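Local coordinates for retropepsin-like aspartic endopeptidase domain-containing protein (Legionella pneumophila subsp. pneumophila str. Philadelphia 1, PDB 2PMA), which is of unknown function but belongs to a family of putative ATP-dependent zinc proteases and probably has the fold of retropepsin-like aspartic peptidases, at residues A[11-16]-A[119-124]; A[22-27]-A[133-138]; A[36-41]-A[47-52]. All coordinates share one frame; numbering follows the deposited sequence. Where two conformers were deposited one is given.

Contact 1: residues A[11-16]-A[119-124]; sequences ATLIDQ and YPLLLG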
loop_
_atom_site.group_PDB
_atom_site.type_symbol
_atom_site.label_atom_id
_atom_site.label_comp_id
_atom_site.label_asym_id
_atom_site.label_seq_id
_atom_site.Cartn_x
_atom_site.Cartn_y
_atom_site.Cartn_z
ATOM N N ALA A 11 -4.319 -7.974 2.225
ATOM C CA ALA A 11 -3.044 -7.862 1.508
ATOM C C ALA A 11 -1.971 -7.892 2.594
ATOM O O ALA A 11 -2.203 -7.404 3.705
ATOM C CB ALA A 11 -2.954 -6.534 0.767
ATOM N N THR A 12 -0.818 -8.448 2.281
ATOM C CA THR A 12 0.205 -8.595 3.303
ATOM C C THR A 12 1.426 -7.773 2.936
ATOM O O THR A 12 1.922 -7.886 1.817
ATOM C CB THR A 12 0.588 -10.072 3.493
ATOM O OG1 THR A 12 -0.570 -10.818 3.882
ATOM C CG2 THR A 12 1.693 -10.180 4.586
ATOM N N LEU A 13 1.894 -6.932 3.869
ATOM C CA LEU A 13 3.138 -6.182 3.699
ATOM C C LEU A 13 4.211 -7.133 4.200
ATOM O O LEU A 13 4.497 -7.190 5.395
ATOM C CB LEU A 13 3.126 -4.871 4.514
ATOM C CG LEU A 13 2.250 -3.734 3.964
ATOM C CD1 LEU A 13 0.814 -4.178 3.737
ATOM C CD2 LEU A 13 2.255 -2.482 4.836
ATOM N N ILE A 14 4.788 -7.896 3.272
ATOM C CA ILE A 14 5.553 -9.091 3.633
ATOM C C ILE A 14 6.792 -8.824 4.502
ATOM O O ILE A 14 7.249 -9.724 5.183
ATOM C CB ILE A 14 5.926 -9.922 2.422
ATOM C CG1 ILE A 14 6.801 -9.128 1.460
ATOM C CG2 ILE A 14 4.634 -10.440 1.727
ATOM C CD1 ILE A 14 7.430 -10.017 0.392
ATOM N N ASP A 15 7.306 -7.598 4.493
ATOM C CA ASP A 15 8.544 -7.321 5.238
ATOM C C ASP A 15 8.328 -7.507 6.732
ATOM O O ASP A 15 9.276 -7.828 7.463
ATOM C CB ASP A 15 8.994 -5.903 5.013
ATOM C CG ASP A 15 9.603 -5.703 3.672
ATOM O OD1 ASP A 15 9.626 -6.680 2.868
ATOM O OD2 ASP A 15 10.033 -4.555 3.430
ATOM N N GLN A 16 7.096 -7.275 7.169
ATOM C CA GLN A 16 6.723 -7.431 8.591
ATOM C C GLN A 16 5.613 -8.466 8.781
ATOM O O GLN A 16 5.040 -8.564 9.878
ATOM C CB GLN A 16 6.315 -6.055 9.183
ATOM C CG GLN A 16 7.507 -5.086 9.327
ATOM C CD GLN A 16 8.405 -5.467 10.562
ATOM O OE1 GLN A 16 8.485 -6.623 10.961
ATOM N NE2 GLN A 16 9.022 -4.503 11.151
ATOM N N TYR A 119 -10.075 1.656 5.860
ATOM C CA TYR A 119 -9.055 0.715 5.354
ATOM C C TYR A 119 -7.678 1.382 5.329
ATOM O O TYR A 119 -7.506 2.438 4.709
ATOM C CB TYR A 119 -9.412 0.269 3.929
ATOM C CG TYR A 119 -10.803 -0.291 3.866
ATOM C CD1 TYR A 119 -11.854 0.455 3.345
ATOM C CD2 TYR A 119 -11.083 -1.538 4.411
ATOM C CE1 TYR A 119 -13.152 -0.068 3.306
ATOM C CE2 TYR A 119 -12.368 -2.059 4.397
ATOM C CZ TYR A 119 -13.391 -1.322 3.835
ATOM O OH TYR A 119 -14.658 -1.849 3.842
ATOM N N PRO A 120 -6.711 0.790 6.040
ATOM C CA PRO A 120 -5.382 1.390 6.169
ATOM C C PRO A 120 -4.579 1.422 4.864
ATOM O O PRO A 120 -3.625 2.203 4.770
ATOM C CB PRO A 120 -4.687 0.489 7.232
ATOM C CG PRO A 120 -5.385 -0.779 7.138
ATOM C CD PRO A 120 -6.824 -0.482 6.784
ATOM N N LEU A 121 -4.941 0.583 3.886
ATOM C CA LEU A 121 -4.189 0.473 2.629
ATOM C C LEU A 121 -5.201 0.637 1.493
ATOM O O LEU A 121 -6.270 0.022 1.525
ATOM C CB LEU A 121 -3.520 -0.914 2.524
ATOM C CG LEU A 121 -2.737 -1.233 1.233
ATOM C CD1 LEU A 121 -1.646 -0.197 0.929
ATOM C CD2 LEU A 121 -2.135 -2.674 1.279
ATOM N N LEU A 122 -4.884 1.479 0.520
ATOM C CA LEU A 122 -5.750 1.621 -0.653
ATOM C C LEU A 122 -4.877 1.252 -1.851
ATOM O O LEU A 122 -3.770 1.788 -2.002
ATOM C CB LEU A 122 -6.232 3.054 -0.728
ATOM C CG LEU A 122 -7.243 3.476 -1.788
ATOM C CD1 LEU A 122 -7.921 4.759 -1.308
ATOM C CD2 LEU A 122 -6.557 3.682 -3.156
ATOM N N LEU A 123 -5.357 0.344 -2.699
ATOM C CA LEU A 123 -4.644 -0.039 -3.908
ATOM C C LEU A 123 -5.400 0.575 -5.071
ATOM O O LEU A 123 -6.572 0.295 -5.251
ATOM C CB LEU A 123 -4.627 -1.576 -4.016
ATOM C CG LEU A 123 -3.927 -2.287 -2.851
ATOM C CD1 LEU A 123 -4.043 -3.802 -3.110
ATOM C CD2 LEU A 123 -2.419 -1.827 -2.753
ATOM N N GLY A 124 -4.732 1.429 -5.840
ATOM C CA GLY A 124 -5.379 2.130 -6.938
ATOM C C GLY A 124 -5.124 1.390 -8.237
ATOM O O GLY A 124 -4.712 0.220 -8.223
#
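Ala11 and Leu121 bring the two backbones closest, their CA atoms 8.5 Å apart, too far for main-chain pairing; strand 18-24 runs between them, antiparallel to strand 8-13 and parallel to strand 121-123. The meeting is therefore one of side chains alone. Leu121 carries it with a single methyl: CD2 lies 4.0 Å from Ala11 CB and 4.1 Å from Leu13 CD1. The directions from Leu121 CD2 to these two carbons are nearly at right angles, so the methyl touches both at once. With CG anti to the backbone N (chi1 177°), Leu121 carries CD2 toward Ala11 and Leu13. Ala11 CB points toward the other segment and has no chain to swing, whereas Leu13 starts obliquely and reaches over with its CD1; the side chains of Leu13 and Leu121 overlap alongside, running opposite ways. Leu13 was modelled in two conformers, which makes its share of the contact the less certain one. Leu123, two residues further along the same face, stays more distant, its CD1 4.9 Å from Ala11 CB. All three touching residues are buried close to the centre of the chain, in the core of a curled sheet. Leu122, Leu123 and Gly124, leading into helix 125-130 with Gly124 at the N-cap, recall the hydrophobic-hydrophobic-Gly motif that retropepsins place beside their Asp-Thr-Gly turn. On the other segment the chain leaves strand 8-13 in a turn, where Gln16 N donates to Leu13 O (3.1 Å). Ile98 and Leu96 of strand 90-100 pack on Ala11 and Leu13 respectively, Leu33 and Phe62 add to the apolar surroundings of Leu13, and Ala22 of the intervening strand touches Leu121.

Contact 2: residues A[22-27]-A[133-138]; sequences AKLDTG and GAVDPA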
loop_
_atom_site.group_PDB
_atom_site.type_symbol
_atom_site.label_atom_id
_atom_site.label_comp_id
_atom_site.label_asym_id
_atom_site.label_seq_id
_atom_site.Cartn_x
_atom_site.Cartn_y
_atom_site.Cartn_z
ATOM N N ALA A 22 -7.371 -4.058 2.577
ATOM C CA ALA A 22 -6.999 -3.098 1.557
ATOM C C ALA A 22 -8.250 -2.856 0.710
ATOM O O ALA A 22 -8.972 -3.804 0.397
ATOM C CB ALA A 22 -5.871 -3.662 0.676
ATOM N N LYS A 23 -8.526 -1.606 0.376
ATOM C CA LYS A 23 -9.590 -1.316 -0.564
ATOM C C LYS A 23 -8.998 -1.214 -1.954
ATOM O O LYS A 23 -7.977 -0.563 -2.162
ATOM C CB LYS A 23 -10.326 -0.017 -0.195
ATOM C CG LYS A 23 -11.515 0.279 -1.108
ATOM C CD LYS A 23 -12.478 1.259 -0.492
ATOM C CE LYS A 23 -11.878 2.657 -0.514
ATOM N NZ LYS A 23 -12.970 3.664 -0.190
ATOM N N LEU A 24 -9.627 -1.888 -2.917
ATOM C CA LEU A 24 -9.176 -1.821 -4.314
ATOM C C LEU A 24 -10.077 -0.795 -5.003
ATOM O O LEU A 24 -11.298 -0.996 -5.124
ATOM C CB LEU A 24 -9.278 -3.200 -4.975
ATOM C CG LEU A 24 -8.137 -4.184 -4.680
ATOM C CD1 LEU A 24 -8.082 -4.546 -3.201
ATOM C CD2 LEU A 24 -8.317 -5.472 -5.528
ATOM N N ASP A 25 -9.461 0.317 -5.405
ATOM C CA ASP A 25 -10.160 1.549 -5.728
ATOM C C ASP A 25 -9.814 1.943 -7.157
ATOM O O ASP A 25 -8.782 2.552 -7.407
ATOM C CB ASP A 25 -9.684 2.649 -4.762
ATOM C CG ASP A 25 -10.418 3.972 -4.942
ATOM O OD1 ASP A 25 -11.166 4.151 -5.912
ATOM O OD2 ASP A 25 -10.272 4.848 -4.067
ATOM N N THR A 26 -10.702 1.632 -8.100
ATOM C CA THR A 26 -10.413 1.916 -9.511
ATOM C C THR A 26 -10.543 3.426 -9.838
ATOM O O THR A 26 -10.129 3.858 -10.906
ATOM C CB THR A 26 -11.302 1.084 -10.448
ATOM O OG1 THR A 26 -12.665 1.400 -10.159
ATOM C CG2 THR A 26 -11.085 -0.432 -10.204
ATOM N N GLY A 27 -11.076 4.222 -8.904
ATOM C CA GLY A 27 -11.213 5.661 -9.108
ATOM C C GLY A 27 -9.924 6.457 -8.874
ATOM O O GLY A 27 -9.835 7.624 -9.244
ATOM N N GLY A 133 -5.316 -7.562 -12.254
ATOM C CA GLY A 133 -6.650 -7.813 -11.752
ATOM C C GLY A 133 -7.748 -6.951 -12.342
ATOM O O GLY A 133 -7.482 -5.896 -12.942
ATOM N N ALA A 134 -8.980 -7.468 -12.239
ATOM C CA ALA A 134 -10.183 -6.682 -12.378
ATOM C C ALA A 134 -10.899 -6.704 -11.011
ATOM O O ALA A 134 -10.666 -7.602 -10.187
ATOM C CB ALA A 134 -11.112 -7.275 -13.487
ATOM N N VAL A 135 -11.763 -5.720 -10.756
ATOM C CA VAL A 135 -12.408 -5.624 -9.442
ATOM C C VAL A 135 -13.916 -5.770 -9.563
ATOM O O VAL A 135 -14.568 -4.999 -10.273
ATOM C CB VAL A 135 -12.037 -4.302 -8.756
ATOM C CG1 VAL A 135 -12.717 -4.193 -7.396
ATOM C CG2 VAL A 135 -10.457 -4.212 -8.573
ATOM N N ASP A 136 -14.472 -6.770 -8.862
ATOM C CA ASP A 136 -15.925 -6.930 -8.842
ATOM C C ASP A 136 -16.393 -6.396 -7.504
ATOM O O ASP A 136 -16.162 -7.057 -6.489
ATOM C CB ASP A 136 -16.320 -8.413 -8.939
ATOM C CG ASP A 136 -17.840 -8.621 -8.914
ATOM O OD1 ASP A 136 -18.594 -7.693 -8.557
ATOM O OD2 ASP A 136 -18.276 -9.745 -9.205
ATOM N N PRO A 137 -17.063 -5.229 -7.489
ATOM C CA PRO A 137 -17.403 -4.632 -6.195
ATOM C C PRO A 137 -18.527 -5.302 -5.429
ATOM O O PRO A 137 -18.805 -4.893 -4.297
ATOM C CB PRO A 137 -17.786 -3.203 -6.561
ATOM C CG PRO A 137 -18.337 -3.316 -7.924
ATOM C CD PRO A 137 -17.539 -4.403 -8.616
ATOM N N ALA A 138 -19.173 -6.300 -6.033
ATOM C CA ALA A 138 -20.117 -7.150 -5.303
ATOM C C ALA A 138 -19.420 -8.104 -4.342
ATOM O O ALA A 138 -20.084 -8.717 -3.488
ATOM C CB ALA A 138 -20.933 -7.956 -6.279
#
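Leu24 and Val135 mark the nearest approach of the backbones, CA to CA 7.2 Å, and the two segments belong to different sheets: strand 18-24 to the large mixed sheet, strand 133-136 to a small parallel one with strand 3-6. Segment 22-27 ends in the sequence Asp25-Thr26-Gly27, which matches the Asp-Thr-Gly signature of aspartic peptidases and is consistent with the retropepsin-like assignment. Across the gap the contact is purely apolar and centres on Val135. Its CG2 methyl lies against the side of Leu24, 3.9 Å from both Leu24 CB and Leu24 CD2, so that it touches the base and one tip of the leucine at once. The same methyl reaches Thr26 CG2 at 4.2 Å, and CG1, the other branch of Val135, comes no nearer than 4.2 Å to Leu24 O. In Val135, CG1 is anti to the backbone N (chi1 179°), which leaves CG2 beside that N and facing the leucine. Thr26 turns its methyl to the valine while OG1 sits between its own backbone N and carbonyl carbon (chi1 59°). Helix 125-130 ties the pair together, since Ile128 packs on Leu24, Thr26 and Val135 alike, and Arg125 NH1 bonds to Thr26 O. The valine thus touches the residues just before and just after Asp25, whose CB points away from strand 133-136. Each segment also contains an Asx turn. In one, Ala138 N donates to Asp136 OD1 from above the carboxylate plane; in the other, Gly27 N meets Asp25 OD1 on its anti side at 3.0 Å, 33° out of the carboxylate plane.

Contact 3: residues A[36-41]-A[47-52]; sequences VNITEI and PYLRFT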
loop_
_atom_site.group_PDB
_atom_site.type_symbol
_atom_site.label_atom_id
_atom_site.label_comp_id
_atom_site.label_asym_id
_atom_site.label_seq_id
_atom_site.Cartn_x
_atom_site.Cartn_y
_atom_site.Cartn_z
ATOM N N VAL A 36 3.120 6.779 9.946
ATOM C CA VAL A 36 3.590 7.899 10.835
ATOM C C VAL A 36 5.103 7.832 11.119
ATOM O O VAL A 36 5.742 6.814 10.815
ATOM C CB VAL A 36 2.791 7.898 12.161
ATOM C CG1 VAL A 36 1.270 8.034 11.867
ATOM C CG2 VAL A 36 3.014 6.592 12.934
ATOM N N ASN A 37 5.676 8.896 11.700
ATOM C CA ASN A 37 7.079 8.877 12.134
ATOM C C ASN A 37 8.043 8.630 10.973
ATOM O O ASN A 37 8.938 7.773 11.045
ATOM C CB ASN A 37 7.287 7.809 13.241
ATOM C CG ASN A 37 6.391 8.040 14.475
ATOM O OD1 ASN A 37 6.000 7.093 15.172
ATOM N ND2 ASN A 37 6.078 9.283 14.744
ATOM N N ILE A 38 7.843 9.359 9.884
ATOM C CA ILE A 38 8.574 9.091 8.657
ATOM C C ILE A 38 9.923 9.810 8.701
ATOM O O ILE A 38 9.957 11.002 8.980
ATOM C CB ILE A 38 7.716 9.532 7.462
ATOM C CG1 ILE A 38 6.369 8.767 7.506
ATOM C CG2 ILE A 38 8.477 9.314 6.134
ATOM C CD1 ILE A 38 5.217 9.440 6.661
ATOM N N THR A 39 11.020 9.090 8.478
ATOM C CA THR A 39 12.378 9.649 8.519
ATOM C C THR A 39 13.145 9.247 7.257
ATOM O O THR A 39 12.993 8.126 6.778
ATOM C CB THR A 39 13.175 9.168 9.777
ATOM O OG1 THR A 39 13.535 7.788 9.625
ATOM C CG2 THR A 39 12.335 9.320 11.062
ATOM N N GLU A 40 13.962 10.144 6.721
ATOM C CA GLU A 40 14.719 9.817 5.506
ATOM C C GLU A 40 16.101 9.323 5.929
ATOM O O GLU A 40 16.723 9.896 6.850
ATOM C CB GLU A 40 14.836 11.057 4.613
ATOM C CG GLU A 40 15.575 10.791 3.301
ATOM C CD GLU A 40 15.463 11.909 2.260
ATOM O OE1 GLU A 40 15.865 11.642 1.115
ATOM O OE2 GLU A 40 14.989 13.035 2.566
ATOM N N ILE A 41 16.565 8.245 5.302
ATOM C CA ILE A 41 17.915 7.744 5.503
ATOM C C ILE A 41 18.541 7.531 4.129
ATOM O O ILE A 41 17.839 7.500 3.135
ATOM C CB ILE A 41 17.920 6.438 6.319
ATOM C CG1 ILE A 41 17.117 5.364 5.597
ATOM C CG2 ILE A 41 17.379 6.684 7.743
ATOM C CD1 ILE A 41 17.257 3.979 6.205
ATOM N N PRO A 47 18.198 7.163 -1.318
ATOM C CA PRO A 47 17.279 7.554 -0.261
ATOM C C PRO A 47 16.222 6.477 0.013
ATOM O O PRO A 47 15.640 5.894 -0.922
ATOM C CB PRO A 47 16.619 8.834 -0.795
ATOM C CG PRO A 47 16.668 8.709 -2.256
ATOM C CD PRO A 47 17.933 7.899 -2.578
ATOM N N TYR A 48 16.011 6.243 1.304
ATOM C CA TYR A 48 14.975 5.358 1.790
ATOM C C TYR A 48 14.217 6.193 2.794
ATOM O O TYR A 48 14.805 7.127 3.418
ATOM C CB TYR A 48 15.595 4.146 2.533
ATOM C CG TYR A 48 16.031 3.049 1.597
ATOM C CD1 TYR A 48 15.311 1.860 1.513
ATOM C CD2 TYR A 48 17.157 3.213 0.769
ATOM C CE1 TYR A 48 15.696 0.832 0.632
ATOM C CE2 TYR A 48 17.542 2.197 -0.121
ATOM C CZ TYR A 48 16.803 1.019 -0.174
ATOM O OH TYR A 48 17.184 0.022 -1.059
ATOM N N LEU A 49 12.949 5.836 3.015
ATOM C CA LEU A 49 12.219 6.352 4.174
ATOM C C LEU A 49 11.971 5.209 5.154
ATOM O O LEU A 49 11.632 4.080 4.741
ATOM C CB LEU A 49 10.873 6.927 3.724
ATOM C CG LEU A 49 10.916 8.115 2.760
ATOM C CD1 LEU A 49 9.511 8.612 2.638
ATOM C CD2 LEU A 49 11.815 9.262 3.319
ATOM N N ARG A 50 12.193 5.487 6.429
ATOM C CA ARG A 50 11.755 4.591 7.504
ATOM C C ARG A 50 10.427 5.150 7.971
ATOM O O ARG A 50 10.265 6.376 8.108
ATOM C CB ARG A 50 12.760 4.622 8.649
ATOM C CG ARG A 50 12.454 3.687 9.802
ATOM C CD ARG A 50 13.512 3.892 10.935
ATOM N NE ARG A 50 14.830 3.417 10.490
ATOM C CZ ARG A 50 16.000 3.968 10.816
ATOM N NH1 ARG A 50 16.054 5.061 11.588
ATOM N NH2 ARG A 50 17.131 3.430 10.358
ATOM N N PHE A 51 9.464 4.267 8.203
ATOM C CA PHE A 51 8.161 4.714 8.631
ATOM C C PHE A 51 7.464 3.641 9.445
ATOM O O PHE A 51 7.816 2.435 9.356
ATOM C CB PHE A 51 7.300 5.101 7.387
ATOM C CG PHE A 51 7.080 3.970 6.390
ATOM C CD1 PHE A 51 8.008 3.714 5.352
ATOM C CD2 PHE A 51 5.925 3.177 6.471
ATOM C CE1 PHE A 51 7.800 2.694 4.421
ATOM C CE2 PHE A 51 5.700 2.146 5.571
ATOM C CZ PHE A 51 6.626 1.892 4.514
ATOM N N THR A 52 6.478 4.082 10.210
ATOM C CA THR A 52 5.684 3.165 11.040
ATOM C C THR A 52 4.299 3.035 10.447
ATOM O O THR A 52 3.613 4.058 10.122
ATOM C CB THR A 52 5.717 3.702 12.495
ATOM O OG1 THR A 52 7.070 3.604 12.948
ATOM C CG2 THR A 52 4.804 2.903 13.449
HETATM O O HOH W 1 7.279 4.908 15.324
HETATM O O HOH W 2 9.357 5.124 11.789
#
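Three hydrogen-bonded antiparallel pairs tie the arms of this beta hairpin: Val36 with Thr52, Thr39 with Arg50 and Ile41 with Tyr48, the strand axes 4.5 Å apart at 155°. All six main-chain bonds are short, such as Ile41 N to Tyr48 O at 2.8 Å. Between Val36 and Thr39 the register slips by one residue, a beta bulge, and Asn37 adopts a left-handed backbone conformation (phi 60°) as the chain turns a corner. Weaker CA-H...O contacts fill in, with Arg50 O receiving Ile38 CA as well as Thr39 N.

Water also bridges the bulge: one molecule donates to Asn37 O (2.8 Å) and bonds to Thr52 OG1. A second links Thr52 OG1 to Asn37 OD1, but the latter distance is unusually short and Asn37 has two conformers, so that link is doubtful.

Among the apolar contacts, Ile38 spreads its branches, CG2 to Leu49 CD1 (3.7 Å) and CG1 to Phe51 CB (3.8 Å), and Leu49 CD2 lies against Glu40 CB. On the sheet face opposite Glu40 and Leu49, the one with Tyr48 and Arg50, Ile41 CG1 presses on Tyr48 CB at 3.6 Å; chi1 of 60° wedges CG1 between the backbone N and carbonyl carbon of Ile41, toward the neighbouring strand. Ile41 CG2 rests over one face of the Arg50 guanidinium, 4.0 Å above its plane and offset toward the rim.

Charge enters through Arg50, whose NE forms a salt bridge with Glu63 of strand 58-71, which may help hold the guanidinium against Ile41. That strand pairs with the other edge of strand 46-55, while the buried Leu49 and Phe51 pack on Val94 of strand 90-100 and Leu111 of strand 103-112.

Contacts 1 and 2 adjoin, their centres 14 Å apart: the backbone of 119-124 runs alongside 22-27, with probable hydrogen bonds Leu123 N to Lys23 O (2.8 Å) and Asp25 N to Leu123 O (2.9 Å). The Asp-Thr-Gly segment thus touches both the valine of contact 2 and the strand 121-123 of contact 1. A formic acid molecule, probably from crystallisation, lies close to Asp25 OD2. Contact 3 stands apart, its centre 17 Å from that of contact 1 and 29 Å from that of contact 2, contacts 2 and 3 lying on opposite sides of the chain's centre. Strand 31-43 nevertheless joins it to strand 121-123 in the same sheet, and the hairpin of contact 3 is nested within the loops that contacts 1 and 2 close.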